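PDB 3GUE: UTP-glucose-1-phosphate uridylyltransferase 2 from Trypanosoma brucei, which probably catalyses the formation of UDP-glucose and diphosphate from UTP and glucose 1-phosphate, and is seen here with UDP-glucose bound. Local coordinates for residues 221-226 and 395-400; 167-172 and 341-346; 158-163 and 196-201. One frame throughout, in Å; residues are numbered along the deposited sequence.

How the interactions relate
Along the chain, 158-163 comes first, and interaction 3 soon closes its short loop by returning helix 194-201 to edge strand 159-161 of the seven-stranded mixed sheet. Before that loop closes, 167-172 begins a much longer one, which interaction 2 shuts at 341-346 by pairing two strands of the four-stranded antiparallel sheet; interactions 2 and 3 therefore cross. Interaction 1 opens at 221-226, after interaction 3 has closed but within the loop of interaction 2, and ends at 395-400, so it crosses interaction 2 and follows interaction 3 in series. It ties the loop after central strand 214-219 to the hairpin of 389-391 and 397-399.

Interaction 1: 221-226 and 395-400; sequences DNLGAT and QRLVLC
Two hydrogen bonds join Leu-223 and Gly-224 to Leu-397 and Arg-396. The backbone N of Leu-397 donates to Leu-223 O at 3.0 Å with an N-H...O angle of 160°. Gly-224 O instead receives Arg-396 NH1 at 2.8 Å, on a lone pair in its own carbonyl plane, although the oxygen sits some 20° out of the guanidinium plane. Arg-396 reaches it by a bend at chi3 (-59°), which lays CD against the loop, 3.3 Å from Gly-224 O and 3.6 Å from Ala-225 O. The guanidinium is held from elsewhere too: NE forms a salt bridge with Asp-394, and NH1 has a weak bond to Glu-370 O.

The loop 221-226 follows strand 214-219, near the middle of the mixed sheet of this GT-A-like nucleotidyltransferase, and starts with Asp-221, which touches the bound UDP-glucose and is predicted to bind UTP. Just beyond it, Asn-222 OD1 accepts from Gly-224 N at 3.0 Å, an Asx turn that shapes the loop where Leu-223 and Gly-224 present their carbonyls to Leu-397 N, at the start of strand 397-399, and to the Arg-396 side chain just before it. The same OD1 also accepts from Ala-373 N.

The apolar contact is between leucines lying side by side and pointing the same way. Leu-223 CD1 is 3.8 Å from Leu-397 CD1, and Phe-110 of helix 107-122 touches both side chains. Separately, Thr-226 CB is in van der Waals contact with Arg-396 CD at 3.9 Å.

Interaction 2: 167-172 and 341-346; sequences KIRQDN and QSTKVY
Ile-168 and Tyr-346 form the hydrogen-bonded pair of an antiparallel strand contact, between the two inner strands of the four-stranded sheet that lies apart from the main mixed sheet. Ile-168 N donates to Tyr-346 O at 3.2 Å, and Tyr-346 N returns a shorter bond to Ile-168 O, 2.8 Å. The neighbouring Arg-169 and Val-345 are a non-hydrogen-bonded pair whose side chains diverge. Pairing resumes with Gln-170 N to Lys-344 O, 3.0 Å and nearly straight at 173°.

Gln-170 and Tyr-346 carry much of the side-chain contact. With its chain extended beyond CG (chi2 -179°), Gln-170 reaches across the Tyr-346 ring to the carbonyl of Val-345. Its CG sits squarely over the Tyr-346 ring, 3.3 Å from the centroid and 4° off the normal, a close CH-pi contact. Its amide NE2 meanwhile donates to Val-345 O at 2.8 Å, with the oxygen near the amide plane but the nitrogen above the carbonyl plane. Backbone bond, ring contact and amide bond together fix Gln-170 along its length. Pro-332 of strand 329-334 touches both Gln-170 and the tyrosine.

Elsewhere, Arg-169 grips the carboxylate of Asp-171 side-on through NE and NH2, while Thr-343 CG2 lies over one face of its guanidinium, 4.0 Å from NH1. On the buried side, Val-345 CG2 meets Lys-167 CB, and the lysine's NZ goes on to bond Val-335 O. The arrangement is that of neighbouring inner strands in an antiparallel sheet, where strand 165-169 gives way to the residues 170-172 that follow it.

Interaction 3: 158-163 and 196-201; sequences IELMQN and TVLYSS. With UPG (uridine-5'-diphosphate-glucose), chain C.
Gln-162 rests its CA 3.6 Å from CG2 of Val-197 and sends its amide away from the helix to the uracil of UDP-glucose. Its OE1 accepts from uracil N3 at 2.7 Å, with an N-H...O angle of 150°, while NE2 makes only a weak bond to uracil O4 at 3.4 Å. CG lies between the backbone N and the carbonyl carbon (chi1 72°), and the chain extends from there to the base. Asp-193, just before helix 194-201, forms a second shell: its OD2 accepts from both Gln-162 NE2 and Asn-163 N, which probably restrains the amide's orientation towards the base.

The next layer is apolar. Val-197 points from the helix onto the strand: besides the CG2 contact, its CG1 lies 3.3 Å from Met-161 O and 3.6 Å from Leu-160 CG. Leu-160 also crosses Leu-198 at about a right angle, its CD1 3.8 Å from Leu-198 CD2. Farther out, Ser-201 OG bonds back to Val-197 O at 2.6 Å, an oxygen that also accepts from Ser-201 N.

The axes of strand 159-161 and helix segment 196-201 come within 9.0 Å of each other at 99°, nearly perpendicular. Strand 159-161 is an edge strand of the mixed sheet, and this helix packing beside it flanks the uracil-binding end of a GT-A-type nucleotide pocket.

Interaction 1: 221-226 and 395-400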
loop_
_atom_site.group_PDB
_atom_site.type_symbol
_atom_site.label_atom_id
_atom_site.label_comp_id
_atom_site.label_asym_id
_atom_site.label_seq_id
_atom_site.Cartn_x
_atom_site.Cartn_y
_atom_site.Cartn_z
ATOM N N ASP A 221 0.453 -5.005 3.441
ATOM C CA ASP A 221 1.630 -5.714 2.881
ATOM C C ASP A 221 2.979 -5.361 3.554
ATOM O O ASP A 221 3.978 -6.054 3.358
ATOM C CB ASP A 221 1.738 -5.478 1.370
ATOM C CG ASP A 221 1.949 -3.998 1.016
ATOM O OD1 ASP A 221 3.108 -3.579 0.847
ATOM O OD2 ASP A 221 0.962 -3.253 0.940
ATOM N N ASN A 222 2.982 -4.332 4.399
ATOM C CA ASN A 222 4.213 -3.843 5.032
ATOM C C ASN A 222 4.334 -4.334 6.454
ATOM O O ASN A 222 3.772 -3.750 7.372
ATOM C CB ASN A 222 4.287 -2.303 5.011
ATOM C CG ASN A 222 5.564 -1.770 5.675
ATOM O OD1 ASN A 222 6.529 -2.514 5.878
ATOM N ND2 ASN A 222 5.579 -0.482 5.999
ATOM N N LEU A 223 5.094 -5.407 6.634
ATOM C CA LEU A 223 5.200 -6.065 7.926
ATOM C C LEU A 223 6.367 -5.453 8.714
ATOM O O LEU A 223 6.761 -5.952 9.765
ATOM C CB LEU A 223 5.339 -7.584 7.712
ATOM C CG LEU A 223 4.115 -8.277 7.063
ATOM C CD1 LEU A 223 4.416 -9.710 6.729
ATOM C CD2 LEU A 223 2.912 -8.199 7.997
ATOM N N GLY A 224 6.903 -4.347 8.207
ATOM C CA GLY A 224 7.944 -3.605 8.944
ATOM C C GLY A 224 7.400 -2.472 9.811
ATOM O O GLY A 224 8.101 -1.964 10.701
ATOM N N ALA A 225 6.167 -2.054 9.513
ATOM C CA ALA A 225 5.509 -0.916 10.166
ATOM C C ALA A 225 5.494 -1.103 11.687
ATOM O O ALA A 225 5.262 -2.205 12.182
ATOM C CB ALA A 225 4.084 -0.718 9.606
ATOM N N THR A 226 5.845 -0.047 12.407
ATOM C CA THR A 226 5.913 -0.089 13.860
ATOM C C THR A 226 5.262 1.159 14.467
ATOM O O THR A 226 5.462 2.288 14.001
ATOM C CB THR A 226 7.401 -0.327 14.395
ATOM O OG1 THR A 226 7.389 -0.585 15.796
ATOM C CG2 THR A 226 8.332 0.881 14.131
ATOM N N GLN A 395 8.083 -9.702 15.927
ATOM C CA GLN A 395 7.318 -10.284 14.809
ATOM C C GLN A 395 7.223 -9.433 13.540
ATOM O O GLN A 395 6.313 -9.601 12.736
ATOM C CB GLN A 395 5.929 -10.746 15.277
ATOM C CG GLN A 395 5.959 -11.764 16.442
ATOM C CD GLN A 395 6.476 -13.125 16.039
ATOM O OE1 GLN A 395 7.010 -13.321 14.934
ATOM N NE2 GLN A 395 6.309 -14.085 16.927
ATOM N N ARG A 396 8.161 -8.511 13.359
ATOM C CA ARG A 396 8.187 -7.702 12.150
ATOM C C ARG A 396 9.045 -8.433 11.126
ATOM O O ARG A 396 9.786 -9.359 11.473
ATOM C CB ARG A 396 8.717 -6.285 12.429
ATOM C CG ARG A 396 7.758 -5.416 13.235
ATOM C CD ARG A 396 8.190 -3.949 13.290
ATOM N NE ARG A 396 9.509 -3.810 13.887
ATOM C CZ ARG A 396 10.571 -3.325 13.253
ATOM N NH1 ARG A 396 10.455 -2.897 12.000
ATOM N NH2 ARG A 396 11.746 -3.248 13.886
ATOM N N LEU A 397 8.894 -8.069 9.867
ATOM C CA LEU A 397 9.807 -8.523 8.819
ATOM C C LEU A 397 10.688 -7.370 8.411
ATOM O O LEU A 397 10.203 -6.267 8.142
ATOM C CB LEU A 397 9.048 -9.090 7.632
ATOM C CG LEU A 397 8.625 -10.534 7.888
ATOM C CD1 LEU A 397 7.436 -10.631 8.805
ATOM C CD2 LEU A 397 8.315 -11.213 6.607
ATOM N N VAL A 398 11.992 -7.620 8.381
ATOM C CA VAL A 398 12.974 -6.544 8.150
ATOM C C VAL A 398 14.120 -7.050 7.259
ATOM O O VAL A 398 14.505 -8.217 7.316
ATOM C CB VAL A 398 13.578 -6.036 9.474
ATOM C CG1 VAL A 398 12.458 -5.480 10.413
ATOM C CG2 VAL A 398 14.348 -7.140 10.150
ATOM N N LEU A 399 14.651 -6.144 6.445
ATOM C CA LEU A 399 15.745 -6.458 5.547
ATOM C C LEU A 399 16.938 -6.879 6.404
ATOM O O LEU A 399 17.168 -6.317 7.480
ATOM C CB LEU A 399 16.098 -5.218 4.697
ATOM C CG LEU A 399 17.148 -5.398 3.602
ATOM C CD1 LEU A 399 16.625 -6.238 2.464
ATOM C CD2 LEU A 399 17.569 -4.026 3.095
ATOM N N CYS A 400 17.646 -7.898 5.944
ATOM C CA CYS A 400 18.859 -8.385 6.568
ATOM C C CYS A 400 19.965 -7.328 6.625
ATOM O O CYS A 400 20.043 -6.409 5.777
ATOM C CB CYS A 400 19.360 -9.650 5.857
ATOM S SG CYS A 400 19.994 -9.393 4.167
#

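Interaction 2: 167-172 and 341-346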
loop_
_atom_site.group_PDB
_atom_site.type_symbol
_atom_site.label_atom_id
_atom_site.label_comp_id
_atom_site.label_asym_id
_atom_site.label_seq_id
_atom_site.Cartn_x
_atom_site.Cartn_y
_atom_site.Cartn_z
ATOM N N LYS A 167 -16.544 1.031 -11.614
ATOM C CA LYS A 167 -15.619 1.286 -12.714
ATOM C C LYS A 167 -16.485 1.933 -13.782
ATOM O O LYS A 167 -17.660 1.577 -13.916
ATOM C CB LYS A 167 -15.062 -0.014 -13.263
ATOM C CG LYS A 167 -14.198 -0.779 -12.271
ATOM C CD LYS A 167 -13.770 -2.091 -12.889
ATOM C CE LYS A 167 -13.088 -2.971 -11.851
ATOM N NZ LYS A 167 -12.545 -4.223 -12.464
ATOM N N ILE A 168 -15.950 2.915 -14.497
ATOM C CA ILE A 168 -16.779 3.651 -15.459
ATOM C C ILE A 168 -16.127 3.522 -16.850
ATOM O O ILE A 168 -14.918 3.468 -16.932
ATOM C CB ILE A 168 -17.031 5.121 -15.010
ATOM C CG1 ILE A 168 -15.720 5.911 -14.842
ATOM C CG2 ILE A 168 -17.850 5.153 -13.658
ATOM C CD1 ILE A 168 -15.909 7.431 -15.008
ATOM N N ARG A 169 -16.925 3.432 -17.911
ATOM C CA ARG A 169 -16.382 3.228 -19.265
ATOM C C ARG A 169 -15.529 4.431 -19.677
ATOM O O ARG A 169 -15.916 5.588 -19.454
ATOM C CB ARG A 169 -17.511 3.031 -20.284
ATOM C CG ARG A 169 -18.465 1.843 -20.081
ATOM C CD ARG A 169 -19.535 1.821 -21.223
ATOM N NE ARG A 169 -18.942 1.768 -22.577
ATOM C CZ ARG A 169 -18.961 0.720 -23.399
ATOM N NH1 ARG A 169 -19.573 -0.405 -23.052
ATOM N NH2 ARG A 169 -18.397 0.811 -24.601
ATOM N N GLN A 170 -14.394 4.172 -20.312
ATOM C CA GLN A 170 -13.526 5.269 -20.767
ATOM C C GLN A 170 -14.173 6.163 -21.839
ATOM O O GLN A 170 -13.860 7.368 -21.933
ATOM C CB GLN A 170 -12.202 4.727 -21.286
ATOM C CG GLN A 170 -11.197 4.258 -20.175
ATOM C CD GLN A 170 -9.931 3.762 -20.749
ATOM O OE1 GLN A 170 -9.670 3.981 -21.930
ATOM N NE2 GLN A 170 -9.102 3.083 -19.930
ATOM N N ASP A 171 -15.072 5.583 -22.633
ATOM C CA ASP A 171 -15.757 6.324 -23.735
ATOM C C ASP A 171 -16.912 7.224 -23.308
ATOM O O ASP A 171 -16.919 8.426 -23.620
ATOM C CB ASP A 171 -16.136 5.407 -24.928
ATOM C CG ASP A 171 -17.119 4.268 -24.547
ATOM O OD1 ASP A 171 -17.608 4.219 -23.395
ATOM O OD2 ASP A 171 -17.415 3.422 -25.425
ATOM N N ASN A 172 -17.871 6.687 -22.562
ATOM C CA ASN A 172 -19.058 7.485 -22.203
ATOM C C ASN A 172 -19.269 7.741 -20.700
ATOM O O ASN A 172 -20.282 8.344 -20.304
ATOM C CB ASN A 172 -20.347 6.942 -22.901
ATOM C CG ASN A 172 -20.822 5.581 -22.359
ATOM O OD1 ASN A 172 -20.500 5.168 -21.242
ATOM N ND2 ASN A 172 -21.597 4.894 -23.150
ATOM N N GLN A 341 -8.945 -7.565 -23.629
ATOM C CA GLN A 341 -9.877 -7.230 -24.688
ATOM C C GLN A 341 -11.229 -6.857 -24.119
ATOM O O GLN A 341 -12.141 -6.539 -24.876
ATOM C CB GLN A 341 -10.024 -8.381 -25.669
ATOM C CG GLN A 341 -8.812 -8.560 -26.569
ATOM C CD GLN A 341 -8.756 -9.920 -27.215
ATOM O OE1 GLN A 341 -9.786 -10.558 -27.441
ATOM N NE2 GLN A 341 -7.537 -10.385 -27.510
ATOM N N SER A 342 -11.363 -6.912 -22.795
ATOM C CA SER A 342 -12.610 -6.491 -22.143
ATOM C C SER A 342 -12.666 -4.984 -22.092
ATOM O O SER A 342 -11.617 -4.312 -22.190
ATOM C CB SER A 342 -12.789 -7.117 -20.747
ATOM O OG SER A 342 -11.728 -6.789 -19.862
ATOM N N THR A 343 -13.894 -4.469 -21.951
ATOM C CA THR A 343 -14.193 -3.036 -21.934
ATOM C C THR A 343 -13.189 -2.206 -21.129
ATOM O O THR A 343 -12.956 -2.477 -19.944
ATOM C CB THR A 343 -15.650 -2.765 -21.433
ATOM O OG1 THR A 343 -16.588 -3.459 -22.276
ATOM C CG2 THR A 343 -15.992 -1.240 -21.438
ATOM N N LYS A 344 -12.631 -1.184 -21.782
ATOM C CA LYS A 344 -11.707 -0.234 -21.164
ATOM C C LYS A 344 -12.441 0.728 -20.225
ATOM O O LYS A 344 -13.450 1.323 -20.608
ATOM C CB LYS A 344 -10.980 0.581 -22.238
ATOM C CG LYS A 344 -10.039 -0.188 -23.151
ATOM C CD LYS A 344 -9.174 0.827 -23.898
ATOM C CE LYS A 344 -8.085 0.152 -24.692
ATOM N NZ LYS A 344 -8.385 0.114 -26.138
ATOM N N VAL A 345 -11.916 0.866 -19.009
ATOM C CA VAL A 345 -12.563 1.633 -17.947
ATOM C C VAL A 345 -11.586 2.560 -17.237
ATOM O O VAL A 345 -10.375 2.537 -17.487
ATOM C CB VAL A 345 -13.304 0.731 -16.879
ATOM C CG1 VAL A 345 -14.481 -0.029 -17.534
ATOM C CG2 VAL A 345 -12.348 -0.236 -16.171
ATOM N N TYR A 346 -12.135 3.364 -16.339
ATOM C CA TYR A 346 -11.356 4.237 -15.492
ATOM C C TYR A 346 -11.776 3.964 -14.048
ATOM O O TYR A 346 -12.967 3.951 -13.738
ATOM C CB TYR A 346 -11.622 5.712 -15.820
ATOM C CG TYR A 346 -11.058 6.276 -17.116
ATOM C CD1 TYR A 346 -9.701 6.162 -17.435
ATOM C CD2 TYR A 346 -11.879 7.031 -17.981
ATOM C CE1 TYR A 346 -9.177 6.737 -18.625
ATOM C CE2 TYR A 346 -11.373 7.610 -19.157
ATOM C CZ TYR A 346 -10.033 7.456 -19.478
ATOM O OH TYR A 346 -9.547 8.009 -20.644
#

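Interaction 3: 158-163 and 196-201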
loop_
_atom_site.group_PDB
_atom_site.type_symbol
_atom_site.label_atom_id
_atom_site.label_comp_id
_atom_site.label_asym_id
_atom_site.label_seq_id
_atom_site.Cartn_x
_atom_site.Cartn_y
_atom_site.Cartn_z
ATOM N N ILE A 158 -13.105 -4.608 15.110
ATOM C CA ILE A 158 -11.976 -4.726 14.199
ATOM C C ILE A 158 -12.265 -4.159 12.802
ATOM O O ILE A 158 -11.482 -3.369 12.277
ATOM C CB ILE A 158 -11.498 -6.220 14.091
ATOM C CG1 ILE A 158 -11.133 -6.798 15.480
ATOM C CG2 ILE A 158 -10.408 -6.402 13.052
ATOM C CD1 ILE A 158 -9.671 -6.604 15.900
ATOM N N GLU A 159 -13.399 -4.527 12.210
ATOM C CA GLU A 159 -13.618 -4.161 10.827
ATOM C C GLU A 159 -13.973 -2.698 10.649
ATOM O O GLU A 159 -14.798 -2.157 11.398
ATOM C CB GLU A 159 -14.687 -5.030 10.153
ATOM C CG GLU A 159 -14.668 -4.859 8.632
ATOM C CD GLU A 159 -15.528 -5.897 7.910
ATOM O OE1 GLU A 159 -16.720 -5.987 8.202
ATOM O OE2 GLU A 159 -14.992 -6.595 7.032
ATOM N N LEU A 160 -13.355 -2.097 9.635
ATOM C CA LEU A 160 -13.768 -0.802 9.094
ATOM C C LEU A 160 -14.059 -1.056 7.628
ATOM O O LEU A 160 -13.140 -1.235 6.826
ATOM C CB LEU A 160 -12.668 0.261 9.277
ATOM C CG LEU A 160 -13.014 1.719 8.921
ATOM C CD1 LEU A 160 -13.890 2.428 9.974
ATOM C CD2 LEU A 160 -11.770 2.492 8.678
ATOM N N MET A 161 -15.338 -1.110 7.277
ATOM C CA MET A 161 -15.726 -1.390 5.907
ATOM C C MET A 161 -15.690 -0.101 5.097
ATOM O O MET A 161 -16.360 0.870 5.417
ATOM C CB MET A 161 -17.129 -2.047 5.822
ATOM C CG MET A 161 -17.484 -2.497 4.386
ATOM S SD MET A 161 -16.602 -4.003 3.885
ATOM C CE MET A 161 -17.368 -5.207 4.929
ATOM N N GLN A 162 -14.874 -0.098 4.059
ATOM C CA GLN A 162 -14.793 1.053 3.207
ATOM C C GLN A 162 -15.907 0.993 2.158
ATOM O O GLN A 162 -16.742 0.080 2.145
ATOM C CB GLN A 162 -13.391 1.189 2.587
ATOM C CG GLN A 162 -13.024 0.169 1.502
ATOM C CD GLN A 162 -11.686 0.516 0.865
ATOM O OE1 GLN A 162 -10.730 -0.253 0.940
ATOM N NE2 GLN A 162 -11.600 1.702 0.296
ATOM N N ASN A 163 -15.939 2.007 1.318
ATOM C CA ASN A 163 -16.907 2.124 0.261
ATOM C C ASN A 163 -16.462 1.362 -0.984
ATOM O O ASN A 163 -15.367 0.791 -1.029
ATOM C CB ASN A 163 -17.079 3.602 -0.075
ATOM C CG ASN A 163 -17.460 4.435 1.143
ATOM O OD1 ASN A 163 -16.818 5.449 1.447
ATOM N ND2 ASN A 163 -18.507 4.015 1.838
ATOM N N THR A 196 -13.096 9.635 5.036
ATOM C CA THR A 196 -14.576 9.634 4.902
ATOM C C THR A 196 -15.255 8.411 5.527
ATOM O O THR A 196 -16.290 8.536 6.180
ATOM C CB THR A 196 -15.026 9.837 3.433
ATOM O OG1 THR A 196 -16.456 9.990 3.365
ATOM C CG2 THR A 196 -14.601 8.692 2.556
ATOM N N VAL A 197 -14.636 7.250 5.392
ATOM C CA VAL A 197 -15.149 6.036 6.033
ATOM C C VAL A 197 -15.141 6.153 7.560
ATOM O O VAL A 197 -16.160 5.841 8.213
ATOM C CB VAL A 197 -14.379 4.800 5.569
ATOM C CG1 VAL A 197 -14.741 3.589 6.428
ATOM C CG2 VAL A 197 -14.660 4.543 4.065
ATOM N N LEU A 198 -14.012 6.594 8.118
ATOM C CA LEU A 198 -13.902 6.868 9.560
ATOM C C LEU A 198 -14.974 7.865 10.037
ATOM O O LEU A 198 -15.591 7.674 11.090
ATOM C CB LEU A 198 -12.485 7.363 9.930
ATOM C CG LEU A 198 -11.391 6.319 10.172
ATOM C CD1 LEU A 198 -10.025 7.019 10.471
ATOM C CD2 LEU A 198 -11.785 5.329 11.266
ATOM N N TYR A 199 -15.173 8.930 9.257
ATOM C CA TYR A 199 -16.105 10.018 9.590
ATOM C C TYR A 199 -17.550 9.560 9.464
ATOM O O TYR A 199 -18.316 9.662 10.412
ATOM C CB TYR A 199 -15.887 11.226 8.659
ATOM C CG TYR A 199 -16.679 12.479 9.037
ATOM C CD1 TYR A 199 -16.509 13.092 10.288
ATOM C CD2 TYR A 199 -17.587 13.059 8.140
ATOM C CE1 TYR A 199 -17.208 14.223 10.624
ATOM C CE2 TYR A 199 -18.295 14.201 8.475
ATOM C CZ TYR A 199 -18.104 14.771 9.712
ATOM O OH TYR A 199 -18.807 15.894 10.057
ATOM N N SER A 200 -17.892 9.041 8.285
ATOM C CA SER A 200 -19.280 8.681 8.014
ATOM C C SER A 200 -19.761 7.404 8.712
ATOM O O SER A 200 -20.979 7.230 8.908
ATOM C CB SER A 200 -19.553 8.652 6.510
ATOM O OG SER A 200 -19.750 9.975 6.037
ATOM N N SER A 201 -18.841 6.524 9.112
ATOM C CA SER A 201 -19.254 5.293 9.832
ATOM C C SER A 201 -19.625 5.521 11.297
ATOM O O SER A 201 -20.313 4.693 11.907
ATOM C CB SER A 201 -18.149 4.246 9.812
ATOM O OG SER A 201 -16.985 4.785 10.416
HETATM N N1 UPG C . -6.002 -0.547 -0.077
HETATM C C2 UPG C . -7.224 -0.341 0.595
HETATM N N3 UPG C . -8.256 0.229 -0.129
HETATM C C4 UPG C . -8.140 0.599 -1.448
HETATM C C5 UPG C . -6.923 0.416 -2.117
HETATM C C6 UPG C . -5.846 -0.151 -1.443
HETATM O O2 UPG C . -7.444 -0.660 1.772
HETATM O O4 UPG C . -9.137 1.086 -1.997
HETATM C C1C UPG C . -4.848 -1.157 0.659
HETATM C C2C UPG C . -4.055 -2.309 0.037
HETATM O O2C UPG C . -4.724 -3.561 0.245
HETATM C C3C UPG C . -2.779 -2.229 0.871
HETATM C C4C UPG C . -2.583 -0.729 1.024
HETATM O O4C UPG C . -3.877 -0.106 0.808
HETATM O O3C UPG C . -3.034 -2.778 2.163
HETATM C C5C UPG C . -1.602 -0.161 -0.053
HETATM O O5C UPG C . -2.103 -0.214 -1.362
HETATM P PA UPG C . -1.152 -0.622 -2.601
HETATM O O1A UPG C . -0.434 -1.846 -2.145
HETATM O O2A UPG C . -1.888 -0.646 -3.870
HETATM O O3A UPG C . -0.061 0.611 -2.601
HETATM P PB UPG C . -0.163 2.021 -3.407
HETATM O O1B UPG C . -1.461 2.638 -3.087
HETATM O O2B UPG C . 0.248 1.855 -4.837
HETATM O O3B UPG C . 1.072 2.779 -2.718
HETATM C "C1'" UPG C . 0.995 3.105 -1.282
HETATM C "C2'" UPG C . 1.105 4.614 -1.115
HETATM C "C3'" UPG C . 2.418 5.053 -1.753
HETATM C "C4'" UPG C . 3.581 4.355 -1.030
HETATM C "C5'" UPG C . 3.406 2.816 -1.092
HETATM C "C6'" UPG C . 4.349 2.137 -0.134
HETATM O "O2'" UPG C . 0.011 5.293 -1.758
HETATM O "O3'" UPG C . 2.506 6.466 -1.707
HETATM O "O4'" UPG C . 4.823 4.724 -1.608
HETATM O "O5'" UPG C . 2.083 2.386 -0.670
HETATM O "O6'" UPG C . 4.446 0.752 -0.472
#